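Local coordinates for protein putative D-alanine N-acetyltransferase of GNAT family (Desulfovibrio desulfuricans subsp. desulfuricans, PDB 2R7H) that probably transfers an acyl group, most likely acetyl from acetyl-CoA as in other GNAT-family enzymes, to an acceptor that may be D-alanine, at residues Q25-Q29 with V56-L60; G67-V71 with Y82-P87; G127-L131 with Y172-A177; R145-E149 with K169-R173. All blocks are in the same frame, centred on the assembly; numbering follows the deposited sequence.

Contact 1 (Q25-Q29 with V56-L60); sequences QVLPQ and VDEHL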
loop_
_atom_site.group_PDB
_atom_site.type_symbol
_atom_site.label_atom_id
_atom_site.label_comp_id
_atom_site.label_asym_id
_atom_site.label_seq_id
_atom_site.Cartn_x
_atom_site.Cartn_y
_atom_site.Cartn_z
ATOM N N GLN B 25 -4.677 12.544 -20.570
ATOM C CA GLN B 25 -3.337 12.389 -21.150
ATOM C C GLN B 25 -2.325 13.186 -20.355
ATOM O O GLN B 25 -2.578 14.334 -20.092
ATOM C CB GLN B 25 -3.321 12.880 -22.614
ATOM C CG GLN B 25 -2.012 12.551 -23.376
ATOM C CD GLN B 25 -1.996 13.062 -24.818
ATOM O OE1 GLN B 25 -2.544 14.131 -25.135
ATOM N NE2 GLN B 25 -1.315 12.319 -25.688
ATOM N N VAL B 26 -1.193 12.575 -19.992
ATOM C CA VAL B 26 -0.153 13.249 -19.231
ATOM C C VAL B 26 0.813 13.856 -20.227
ATOM O O VAL B 26 1.303 13.160 -21.117
ATOM C CB VAL B 26 0.607 12.293 -18.296
ATOM C CG1 VAL B 26 1.697 13.030 -17.543
ATOM C CG2 VAL B 26 -0.341 11.679 -17.329
ATOM N N LEU B 27 1.052 15.155 -20.083
ATOM C CA LEU B 27 1.953 15.906 -20.931
ATOM C C LEU B 27 3.184 16.282 -20.092
ATOM O O LEU B 27 3.137 16.199 -18.864
ATOM C CB LEU B 27 1.252 17.171 -21.437
ATOM C CG LEU B 27 -0.094 16.932 -22.141
ATOM C CD1 LEU B 27 -0.731 18.242 -22.525
ATOM C CD2 LEU B 27 0.055 16.046 -23.359
ATOM N N PRO B 28 4.303 16.665 -20.743
ATOM C CA PRO B 28 5.524 17.083 -20.001
ATOM C C PRO B 28 5.348 18.278 -19.027
ATOM O O PRO B 28 6.025 18.332 -17.986
ATOM C CB PRO B 28 6.494 17.445 -21.122
ATOM C CG PRO B 28 6.018 16.653 -22.291
ATOM C CD PRO B 28 4.535 16.685 -22.198
ATOM N N GLN B 29 4.442 19.205 -19.365
ATOM C CA GLN B 29 4.129 20.363 -18.527
ATOM C C GLN B 29 3.465 20.003 -17.183
ATOM O O GLN B 29 3.568 20.755 -16.210
ATOM C CB GLN B 29 3.150 21.271 -19.290
ATOM N N VAL B 56 3.719 11.679 -11.619
ATOM C CA VAL B 56 3.466 12.228 -12.942
ATOM C C VAL B 56 4.659 11.919 -13.853
ATOM O O VAL B 56 4.480 11.608 -15.037
ATOM C CB VAL B 56 3.184 13.741 -12.901
ATOM C CG1 VAL B 56 3.010 14.277 -14.303
ATOM C CG2 VAL B 56 1.940 14.043 -12.055
ATOM N N ASP B 57 5.865 12.016 -13.298
ATOM C CA ASP B 57 7.089 11.710 -14.039
ATOM C C ASP B 57 7.175 10.222 -14.398
ATOM O O ASP B 57 7.537 9.902 -15.528
ATOM C CB ASP B 57 8.336 12.167 -13.270
ATOM C CG ASP B 57 8.452 13.686 -13.176
ATOM O OD1 ASP B 57 8.038 14.403 -14.120
ATOM O OD2 ASP B 57 9.016 14.159 -12.167
ATOM N N GLU B 58 6.838 9.323 -13.465
ATOM C CA GLU B 58 6.853 7.872 -13.754
ATOM C C GLU B 58 5.847 7.530 -14.881
ATOM O O GLU B 58 6.111 6.622 -15.675
ATOM C CB GLU B 58 6.633 6.992 -12.498
ATOM C CG GLU B 58 7.800 6.933 -11.513
ATOM N N HIS B 59 4.712 8.243 -14.947
ATOM C CA HIS B 59 3.728 8.034 -16.020
ATOM C C HIS B 59 4.350 8.520 -17.334
ATOM O O HIS B 59 4.062 7.956 -18.389
ATOM C CB HIS B 59 2.421 8.766 -15.762
ATOM C CG HIS B 59 1.343 8.434 -16.747
ATOM N ND1 HIS B 59 0.278 7.618 -16.433
ATOM C CD2 HIS B 59 1.172 8.789 -18.043
ATOM C CE1 HIS B 59 -0.507 7.495 -17.487
ATOM N NE2 HIS B 59 0.013 8.196 -18.476
ATOM N N LEU B 60 5.150 9.590 -17.275
ATOM C CA LEU B 60 5.860 10.081 -18.462
ATOM C C LEU B 60 7.033 9.158 -18.862
ATOM O O LEU B 60 7.275 8.998 -20.055
ATOM C CB LEU B 60 6.343 11.534 -18.290
ATOM C CG LEU B 60 5.288 12.633 -18.407
ATOM C CD1 LEU B 60 5.828 13.965 -17.914
ATOM C CD2 LEU B 60 4.807 12.731 -19.846
#
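Val-26 reaches out of the loop 25-29 and sets its two methyl groups on different side chains of the helical turn 56-60. Its CG2 sits over one face of the His-59 ring in a CH-pi contact, 3.7 Å from the ring centroid and 25° off the ring normal. The methyl is displaced toward the rim, so that CG2 of Val-26 comes nearest to His-59 CD2, at 3.3 Å. The other branch, CG1, lies anti to the backbone N (chi1 179°) and is directed between two aliphatic groups, with Val-56 CG1 at 3.7 Å and Leu-60 CG likewise 3.7 Å away. Leu-60 then extends the contact along the loop: its CD1 packs against Pro-28 CA, 3.8 Å away, and beside the carbonyl oxygen of Leu-27. No hydrogen bond joins the two segments. The imidazole makes its polar contact through ND1, hydrogen-bonded to the carbonyl oxygen of Tyr-68, which helps fix the ring that Val-26 rests on. This is surface packing between the loop after strand 21-23 and the last turns of helix 46-61. Val-26 also touches Phe-70 and Phe-72 of strand 69-75, whereas Val-56 packs on Phe-70 and on Ala-31 and Val-34 of helix 30-41.

Contact 2 (G67-V71 with Y82-P87); sequences GYHFV and YACYGP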
loop_
_atom_site.group_PDB
_atom_site.type_symbol
_atom_site.label_atom_id
_atom_site.label_comp_id
_atom_site.label_asym_id
_atom_site.label_seq_id
_atom_site.Cartn_x
_atom_site.Cartn_y
_atom_site.Cartn_z
ATOM N N GLY B 67 0.947 2.218 -13.297
ATOM C CA GLY B 67 -0.247 2.022 -12.473
ATOM C C GLY B 67 -0.810 3.271 -11.803
ATOM O O GLY B 67 -1.576 3.157 -10.842
ATOM N N TYR B 68 -0.422 4.443 -12.302
ATOM C CA TYR B 68 -0.879 5.724 -11.785
ATOM C C TYR B 68 -1.612 6.419 -12.935
ATOM O O TYR B 68 -1.041 6.657 -13.988
ATOM C CB TYR B 68 0.274 6.590 -11.259
ATOM C CG TYR B 68 1.010 5.918 -10.140
ATOM C CD1 TYR B 68 0.347 5.657 -8.955
ATOM C CD2 TYR B 68 2.355 5.579 -10.239
ATOM C CE1 TYR B 68 0.956 5.023 -7.900
ATOM C CE2 TYR B 68 2.998 4.926 -9.174
ATOM C CZ TYR B 68 2.270 4.651 -8.004
ATOM O OH TYR B 68 2.825 4.026 -6.909
ATOM N N HIS B 69 -2.878 6.733 -12.691
ATOM C CA HIS B 69 -3.761 7.394 -13.621
ATOM C C HIS B 69 -4.098 8.756 -13.058
ATOM O O HIS B 69 -4.073 8.961 -11.837
ATOM C CB HIS B 69 -5.010 6.550 -13.792
ATOM C CG HIS B 69 -4.724 5.203 -14.353
ATOM N ND1 HIS B 69 -4.915 4.906 -15.682
ATOM C CD2 HIS B 69 -4.175 4.100 -13.792
ATOM C CE1 HIS B 69 -4.562 3.649 -15.900
ATOM N NE2 HIS B 69 -4.104 3.139 -14.772
ATOM N N PHE B 70 -4.460 9.657 -13.963
ATOM C CA PHE B 70 -4.744 11.049 -13.655
ATOM C C PHE B 70 -5.942 11.619 -14.390
ATOM O O PHE B 70 -6.223 11.201 -15.508
ATOM C CB PHE B 70 -3.538 11.898 -14.133
ATOM C CG PHE B 70 -2.252 11.568 -13.451
ATOM C CD1 PHE B 70 -1.408 10.597 -13.954
ATOM C CD2 PHE B 70 -1.919 12.188 -12.274
ATOM C CE1 PHE B 70 -0.230 10.254 -13.298
ATOM C CE2 PHE B 70 -0.754 11.844 -11.617
ATOM C CZ PHE B 70 0.087 10.873 -12.135
ATOM N N VAL B 71 -6.645 12.554 -13.732
ATOM C CA VAL B 71 -7.744 13.344 -14.370
ATOM C C VAL B 71 -7.355 14.781 -13.993
ATOM O O VAL B 71 -7.317 15.115 -12.807
ATOM C CB VAL B 71 -9.186 13.077 -13.855
ATOM C CG1 VAL B 71 -10.157 14.018 -14.600
ATOM C CG2 VAL B 71 -9.605 11.599 -14.006
ATOM N N TYR B 82 -6.608 18.456 -9.867
ATOM C CA TYR B 82 -6.460 17.135 -10.467
ATOM C C TYR B 82 -6.692 16.044 -9.441
ATOM O O TYR B 82 -6.728 16.308 -8.227
ATOM C CB TYR B 82 -5.063 16.949 -11.106
ATOM C CG TYR B 82 -3.971 16.544 -10.162
ATOM C CD1 TYR B 82 -3.536 17.388 -9.155
ATOM C CD2 TYR B 82 -3.328 15.328 -10.314
ATOM C CE1 TYR B 82 -2.547 17.000 -8.272
ATOM C CE2 TYR B 82 -2.340 14.933 -9.444
ATOM C CZ TYR B 82 -1.956 15.764 -8.428
ATOM O OH TYR B 82 -0.949 15.359 -7.589
ATOM N N ALA B 83 -6.854 14.827 -9.953
ATOM C CA ALA B 83 -7.031 13.621 -9.131
ATOM C C ALA B 83 -5.967 12.620 -9.623
ATOM O O ALA B 83 -5.642 12.599 -10.815
ATOM C CB ALA B 83 -8.361 13.057 -9.306
ATOM N N CYS B 84 -5.419 11.843 -8.703
ATOM C CA CYS B 84 -4.398 10.827 -8.957
ATOM C C CYS B 84 -4.992 9.524 -8.374
ATOM O O CYS B 84 -5.502 9.480 -7.229
ATOM C CB CYS B 84 -3.075 11.176 -8.252
ATOM S SG CYS B 84 -1.837 9.899 -8.607
ATOM N N TYR B 85 -4.976 8.459 -9.152
ATOM C CA TYR B 85 -5.551 7.197 -8.687
ATOM C C TYR B 85 -4.964 6.011 -9.445
ATOM O O TYR B 85 -4.231 6.183 -10.386
ATOM C CB TYR B 85 -7.097 7.238 -8.852
ATOM C CG TYR B 85 -7.564 7.106 -10.263
ATOM C CD1 TYR B 85 -7.595 8.178 -11.124
ATOM C CD2 TYR B 85 -7.930 5.851 -10.760
ATOM C CE1 TYR B 85 -7.993 8.000 -12.427
ATOM C CE2 TYR B 85 -8.333 5.677 -12.012
ATOM C CZ TYR B 85 -8.361 6.734 -12.855
ATOM O OH TYR B 85 -8.754 6.492 -14.131
ATOM N N GLY B 86 -5.309 4.790 -9.038
ATOM C CA GLY B 86 -4.772 3.639 -9.747
ATOM C C GLY B 86 -5.262 2.313 -9.246
ATOM O O GLY B 86 -5.835 2.230 -8.170
ATOM N N PRO B 87 -5.072 1.248 -10.054
ATOM C CA PRO B 87 -5.534 -0.039 -9.524
ATOM C C PRO B 87 -4.696 -0.527 -8.347
ATOM O O PRO B 87 -3.475 -0.337 -8.296
ATOM C CB PRO B 87 -5.369 -0.983 -10.697
ATOM C CG PRO B 87 -4.192 -0.392 -11.483
ATOM C CD PRO B 87 -4.485 1.099 -11.391
HETATM O O HOH W 1 -1.979 1.791 -8.415
HETATM O O HOH W 2 -7.964 8.265 -15.739
#
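His-69 and Tyr-85 face each other as a hydrogen-bonded pair in the antiparallel hairpin of strands 69-75 and 78-87. His-69 N donates to Tyr-85 O at 2.7 Å, nearly straight (167°), and Tyr-85 N returns a bond to His-69 O at 2.9 Å. Val-71 and Ala-83 repeat the pattern, Val-71 N giving to Ala-83 O and Ala-83 N to Val-71 O, so all four backbone amides of these two pairs are satisfied. Beyond the paired residues a water takes over, donating to Gly-67 O at 2.8 Å and to Pro-87 O. A second water binds Tyr-85 OH at 2.5 Å and makes only a weak bond to Phe-70 O. Tyr-68, with Tyr-98 and Trp-99, lines a pocket holding 2-ethoxyethanol, probably from the crystallisation liquor.

The side chains of His-69 and Tyr-85 share one face of the sheet with Val-71 and Ala-83. There the tyrosine, its CG held between backbone N and carbonyl carbon (chi1 74°), lays its ring under His-69 CB, 3.7 Å from the ring centroid. On the other face Cys-84 SG approaches the Phe-70 ring obliquely, 3.7 Å from CE2, and Tyr-82 lies alongside Phe-70. Paired backbone groups are thus satisfied between the strands and the Tyr-82 hydroxyl by Trp-99 NE1, while Phe-70, Tyr-82 and Cys-84 present a largely apolar face to helix 46-61.

Contact 3 (G127-L131 with Y172-A177); sequences GGRLL and YRLEVA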
loop_
_atom_site.group_PDB
_atom_site.type_symbol
_atom_site.label_atom_id
_atom_site.label_comp_id
_atom_site.label_asym_id
_atom_site.label_seq_id
_atom_site.Cartn_x
_atom_site.Cartn_y
_atom_site.Cartn_z
ATOM N N GLY B 127 -13.969 -1.927 -15.334
ATOM C CA GLY B 127 -14.533 -3.029 -14.573
ATOM C C GLY B 127 -14.377 -2.970 -13.069
ATOM O O GLY B 127 -14.609 -3.979 -12.393
ATOM N N GLY B 128 -14.050 -1.803 -12.520
ATOM C CA GLY B 128 -13.857 -1.688 -11.085
ATOM C C GLY B 128 -15.123 -1.823 -10.265
ATOM O O GLY B 128 -16.205 -1.428 -10.708
ATOM N N ARG B 129 -14.969 -2.431 -9.087
ATOM C CA ARG B 129 -16.013 -2.647 -8.110
ATOM C C ARG B 129 -15.892 -1.681 -6.948
ATOM O O ARG B 129 -16.908 -1.241 -6.434
ATOM C CB ARG B 129 -15.866 -4.060 -7.500
ATOM C CG ARG B 129 -15.830 -5.201 -8.508
ATOM C CD ARG B 129 -15.481 -6.572 -7.899
ATOM N NE ARG B 129 -14.164 -6.569 -7.255
ATOM C CZ ARG B 129 -13.940 -6.525 -5.944
ATOM N NH1 ARG B 129 -14.930 -6.519 -5.059
ATOM N NH2 ARG B 129 -12.704 -6.515 -5.499
ATOM N N LEU B 130 -14.649 -1.386 -6.519
ATOM C CA LEU B 130 -14.373 -0.549 -5.349
ATOM C C LEU B 130 -13.358 0.523 -5.554
ATOM O O LEU B 130 -12.432 0.326 -6.286
ATOM C CB LEU B 130 -13.815 -1.440 -4.237
ATOM C CG LEU B 130 -14.761 -2.522 -3.689
ATOM C CD1 LEU B 130 -14.001 -3.562 -2.804
ATOM C CD2 LEU B 130 -15.815 -1.783 -2.979
ATOM N N LEU B 131 -13.551 1.642 -4.872
ATOM C CA LEU B 131 -12.590 2.745 -4.889
ATOM C C LEU B 131 -12.353 3.048 -3.427
ATOM O O LEU B 131 -13.318 3.345 -2.700
ATOM C CB LEU B 131 -13.106 4.011 -5.566
ATOM C CG LEU B 131 -12.154 5.220 -5.613
ATOM C CD1 LEU B 131 -10.881 4.859 -6.332
ATOM C CD2 LEU B 131 -12.795 6.473 -6.262
ATOM N N TYR B 172 -11.764 4.824 3.726
ATOM C CA TYR B 172 -13.062 5.092 3.170
ATOM C C TYR B 172 -13.284 4.216 1.969
ATOM O O TYR B 172 -12.425 4.057 1.124
ATOM C CB TYR B 172 -13.187 6.594 2.799
ATOM C CG TYR B 172 -13.438 7.474 3.990
ATOM C CD1 TYR B 172 -14.731 7.612 4.511
ATOM C CD2 TYR B 172 -12.419 8.187 4.581
ATOM C CE1 TYR B 172 -14.978 8.405 5.609
ATOM C CE2 TYR B 172 -12.676 8.989 5.677
ATOM C CZ TYR B 172 -13.933 9.085 6.182
ATOM O OH TYR B 172 -14.137 9.871 7.274
ATOM N N ARG B 173 -14.472 3.669 1.875
ATOM C CA ARG B 173 -14.849 2.758 0.810
ATOM C C ARG B 173 -15.967 3.327 -0.091
ATOM O O ARG B 173 -16.941 3.842 0.422
ATOM C CB ARG B 173 -15.449 1.531 1.505
ATOM C CG ARG B 173 -15.928 0.380 0.615
ATOM C CD ARG B 173 -16.893 -0.431 1.390
ATOM N NE ARG B 173 -17.341 -1.582 0.630
ATOM C CZ ARG B 173 -16.660 -2.708 0.509
ATOM N NH1 ARG B 173 -15.437 -2.851 1.038
ATOM N NH2 ARG B 173 -17.195 -3.680 -0.212
ATOM N N LEU B 174 -15.818 3.221 -1.418
ATOM C CA LEU B 174 -16.913 3.597 -2.335
ATOM C C LEU B 174 -17.169 2.401 -3.236
ATOM O O LEU B 174 -16.270 1.933 -3.917
ATOM C CB LEU B 174 -16.575 4.790 -3.225
ATOM C CG LEU B 174 -17.674 5.339 -4.157
ATOM C CD1 LEU B 174 -18.756 6.033 -3.371
ATOM C CD2 LEU B 174 -17.082 6.335 -5.100
ATOM N N GLU B 175 -18.376 1.864 -3.200
ATOM C CA GLU B 175 -18.761 0.757 -4.085
ATOM C C GLU B 175 -19.149 1.457 -5.374
ATOM O O GLU B 175 -20.000 2.366 -5.385
ATOM C CB GLU B 175 -19.903 -0.051 -3.507
ATOM C CG GLU B 175 -19.489 -0.722 -2.201
ATOM C CD GLU B 175 -20.517 -1.600 -1.570
ATOM O OE1 GLU B 175 -21.537 -1.895 -2.216
ATOM O OE2 GLU B 175 -20.294 -2.011 -0.408
ATOM N N VAL B 176 -18.475 1.054 -6.442
ATOM C CA VAL B 176 -18.595 1.611 -7.807
ATOM C C VAL B 176 -19.488 0.799 -8.787
ATOM O O VAL B 176 -19.964 1.328 -9.808
ATOM C CB VAL B 176 -17.140 1.874 -8.355
ATOM C CG1 VAL B 176 -16.994 1.558 -9.774
ATOM C CG2 VAL B 176 -16.654 3.302 -7.978
ATOM N N ALA B 177 -19.744 -0.461 -8.464
ATOM C CA ALA B 177 -20.555 -1.318 -9.293
ATOM C C ALA B 177 -21.214 -2.324 -8.366
ATOM O O ALA B 177 -21.452 -1.998 -7.189
ATOM C CB ALA B 177 -19.686 -2.009 -10.333
ATOM O OXT ALA B 177 -21.511 -3.463 -8.746
#
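Arg-173 and Leu-130 meet where strand 167-175 runs antiparallel to strand 130-136. Arg-173 is extended from CG to NE, with CG anti to the backbone N (chi1 -179°), which carries its guanidinium across the leucine: Leu-130 CD2 lies over one face, 3.6 Å from NH2 and offset toward the rim. In the plane of the same group, NE gives a hydrogen bond to Glu-175 OE2 at 3.2 Å, part of a salt bridge that uses the anti lone pair of OE2. NH1 pairs with Glu-156 and also reaches the Lys-160 carbonyl of the second subunit.

Next, Leu-174 forms a hydrogen-bonded pair with Leu-131. Leu-131 N donates to Leu-174 O at 2.9 Å, and Leu-174 N to Leu-131 O at 2.8 Å. Glu-175 stands opposite Leu-130 as a non-hydrogen-bonded pair, its CG 3.9 Å from Leu-130 CD2. At Val-176 the regular strand has ended, but its N still donates to Arg-129 O at 2.8 Å, from 39° above the carbonyl plane. Its CG1 presses against Gly-128 O at 3.2 Å, and Ala-177 CB closes on the same oxygen.

Just before strand 130-136, Gly-127 is the C-prime residue of the Schellman motif that ends helix 111-125. That helix covers Leu-131, Leu-174 and Val-176 through Leu-116, Val-119 and Val-120. Strand 94-102 flanks 130-136 on its other side, strand 154-159 lies beyond 167-175, and Leu-130 packs on Ala-161 of the second subunit.

Contact 4 (R145-E149 with K169-R173); sequences RRFYE and KIIYR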
loop_
_atom_site.group_PDB
_atom_site.type_symbol
_atom_site.label_atom_id
_atom_site.label_comp_id
_atom_site.label_asym_id
_atom_site.label_seq_id
_atom_site.Cartn_x
_atom_site.Cartn_y
_atom_site.Cartn_z
ATOM N N ARG B 145 -12.502 14.403 5.226
ATOM C CA ARG B 145 -13.419 13.330 5.658
ATOM C C ARG B 145 -14.882 13.632 5.282
ATOM O O ARG B 145 -15.609 12.721 4.865
ATOM C CB ARG B 145 -13.276 13.046 7.165
ATOM C CG ARG B 145 -11.932 12.464 7.538
ATOM C CD ARG B 145 -11.893 11.889 8.937
ATOM N NE ARG B 145 -12.154 12.847 10.012
ATOM C CZ ARG B 145 -11.270 13.720 10.496
ATOM N NH1 ARG B 145 -10.059 13.834 9.975
ATOM N NH2 ARG B 145 -11.608 14.531 11.492
ATOM N N ARG B 146 -15.294 14.908 5.443
ATOM C CA ARG B 146 -16.641 15.400 5.091
ATOM C C ARG B 146 -16.849 15.207 3.597
ATOM O O ARG B 146 -17.882 14.676 3.180
ATOM C CB ARG B 146 -16.840 16.893 5.478
ATOM N N PHE B 147 -15.857 15.627 2.810
ATOM C CA PHE B 147 -15.883 15.472 1.356
ATOM C C PHE B 147 -16.173 14.039 0.946
ATOM O O PHE B 147 -17.098 13.776 0.160
ATOM C CB PHE B 147 -14.551 15.937 0.756
ATOM C CG PHE B 147 -14.448 15.747 -0.717
ATOM C CD1 PHE B 147 -15.057 16.648 -1.594
ATOM C CD2 PHE B 147 -13.705 14.705 -1.247
ATOM C CE1 PHE B 147 -14.965 16.472 -2.942
ATOM C CE2 PHE B 147 -13.600 14.551 -2.593
ATOM C CZ PHE B 147 -14.227 15.442 -3.450
ATOM N N TYR B 148 -15.392 13.107 1.503
ATOM C CA TYR B 148 -15.561 11.692 1.218
ATOM C C TYR B 148 -16.920 11.172 1.665
ATOM O O TYR B 148 -17.588 10.479 0.898
ATOM C CB TYR B 148 -14.418 10.819 1.790
ATOM C CG TYR B 148 -13.042 11.056 1.183
ATOM C CD1 TYR B 148 -12.866 11.176 -0.214
ATOM C CD2 TYR B 148 -11.898 10.996 1.963
ATOM C CE1 TYR B 148 -11.624 11.379 -0.772
ATOM C CE2 TYR B 148 -10.631 11.168 1.385
ATOM C CZ TYR B 148 -10.517 11.346 0.010
ATOM O OH TYR B 148 -9.286 11.515 -0.599
ATOM N N GLU B 149 -17.329 11.532 2.883
ATOM C CA GLU B 149 -18.628 11.129 3.411
ATOM C C GLU B 149 -19.782 11.684 2.603
ATOM O O GLU B 149 -20.749 10.951 2.362
ATOM C CB GLU B 149 -18.742 11.495 4.883
ATOM C CG GLU B 149 -17.816 10.606 5.718
ATOM C CD GLU B 149 -17.654 11.013 7.176
ATOM O OE1 GLU B 149 -18.300 11.987 7.628
ATOM O OE2 GLU B 149 -16.842 10.329 7.859
ATOM N N LYS B 169 -5.365 6.402 10.748
ATOM C CA LYS B 169 -5.633 6.322 9.318
ATOM C C LYS B 169 -7.050 5.856 9.241
ATOM O O LYS B 169 -7.372 4.867 9.903
ATOM C CB LYS B 169 -4.746 5.304 8.579
ATOM C CG LYS B 169 -5.037 5.308 7.030
ATOM C CD LYS B 169 -3.990 4.619 6.219
ATOM C CE LYS B 169 -3.969 3.178 6.358
ATOM N NZ LYS B 169 -3.054 2.587 5.304
ATOM N N ILE B 170 -7.889 6.553 8.460
ATOM C CA ILE B 170 -9.291 6.166 8.256
ATOM C C ILE B 170 -9.359 5.718 6.794
ATOM O O ILE B 170 -8.868 6.434 5.908
ATOM C CB ILE B 170 -10.341 7.280 8.499
ATOM C CG1 ILE B 170 -10.337 7.791 9.948
ATOM C CG2 ILE B 170 -11.779 6.713 8.227
ATOM C CD1 ILE B 170 -9.126 8.447 10.376
ATOM N N ILE B 171 -9.942 4.543 6.555
ATOM C CA ILE B 171 -10.062 3.984 5.196
ATOM C C ILE B 171 -11.526 4.079 4.810
ATOM O O ILE B 171 -12.413 3.543 5.511
ATOM C CB ILE B 171 -9.552 2.531 5.068
ATOM C CG1 ILE B 171 -8.093 2.406 5.560
ATOM C CG2 ILE B 171 -9.631 2.091 3.597
ATOM C CD1 ILE B 171 -7.525 0.965 5.605
ATOM N N TYR B 172 -11.764 4.824 3.726
ATOM C CA TYR B 172 -13.062 5.092 3.170
ATOM C C TYR B 172 -13.284 4.216 1.969
ATOM O O TYR B 172 -12.425 4.057 1.124
ATOM C CB TYR B 172 -13.187 6.594 2.799
ATOM C CG TYR B 172 -13.438 7.474 3.990
ATOM C CD1 TYR B 172 -14.731 7.612 4.511
ATOM C CD2 TYR B 172 -12.419 8.187 4.581
ATOM C CE1 TYR B 172 -14.978 8.405 5.609
ATOM C CE2 TYR B 172 -12.676 8.989 5.677
ATOM C CZ TYR B 172 -13.933 9.085 6.182
ATOM O OH TYR B 172 -14.137 9.871 7.274
ATOM N N ARG B 173 -14.472 3.669 1.875
ATOM C CA ARG B 173 -14.849 2.758 0.810
ATOM C C ARG B 173 -15.967 3.327 -0.091
ATOM O O ARG B 173 -16.941 3.842 0.422
ATOM C CB ARG B 173 -15.449 1.531 1.505
ATOM C CG ARG B 173 -15.928 0.380 0.615
ATOM C CD ARG B 173 -16.893 -0.431 1.390
ATOM N NE ARG B 173 -17.341 -1.582 0.630
ATOM C CZ ARG B 173 -16.660 -2.708 0.509
ATOM N NH1 ARG B 173 -15.437 -2.851 1.038
ATOM N NH2 ARG B 173 -17.195 -3.680 -0.212
#
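Tyr-172 projects from strand 167-175 onto helix 142-150, a helix-on-sheet packing in the C-terminal half of the GNAT fold. The local axes of segments 145-149 and 169-173 are 9.9 Å apart and run close to parallel.

Apolar and aromatic contacts centre on the tyrosine ring. Tyr-148 CB lies over one face, 4.2 Å from the ring centroid and only 14° off its normal, in a CH-pi contact offset toward the rim. The two tyrosine rings meet obliquely, their planes at 45°, with CD2 of Tyr-148 3.9 Å from CD2 of Tyr-172. Tyr-148 also meets the ring of Phe-153, and Tyr-172 packs on Ala-155 of strand 154-159.

Arg-145 contributes its aliphatic part. CB, CG and CD gather round the phenolic oxygen, CB of Arg-145 being 3.3 Å from Tyr-172 OH. The chain then bends at chi3, and the guanidinium turns to the carbonyl oxygen of Ile-138 through NH1, so its polar end finds its partner outside the two segments.

The polar contact is a single hydrogen bond. Glu-149, one helical turn after Arg-145, extends beyond CG and passes the ring edge, its CG close to Tyr-172 CE1. Its carboxylate accepts a hydrogen bond that ties the strand to the helix: Tyr-172 OH donates to Glu-149 OE2 at 2.8 Å, meeting that oxygen from 42° above the carboxylate plane.

In the fold
Along the chain contact 1 closes before contact 2 opens, and contacts 3 and 4 follow, both ending on strand 167-175. Contacts 1 and 2 lie about 11 Å apart between centres and touch where helix 46-61 and strand 69-75, consecutive in the chain, meet. Contacts 3 and 4, about 13 Å apart between centres, share Tyr-172 and Arg-173 and both reach the second subunit. Contacts 2, 3 and 4 all reach one mixed sheet, in which strand 94-102 separates the strand pairs of contacts 2 and 3, while contacts 1 and 4 sit on opposite sides of the chain's centre, about 28 Å between centres. Together they join the N-terminal helices, the central sheet and the dimer-facing C-terminal strands of this GNAT fold.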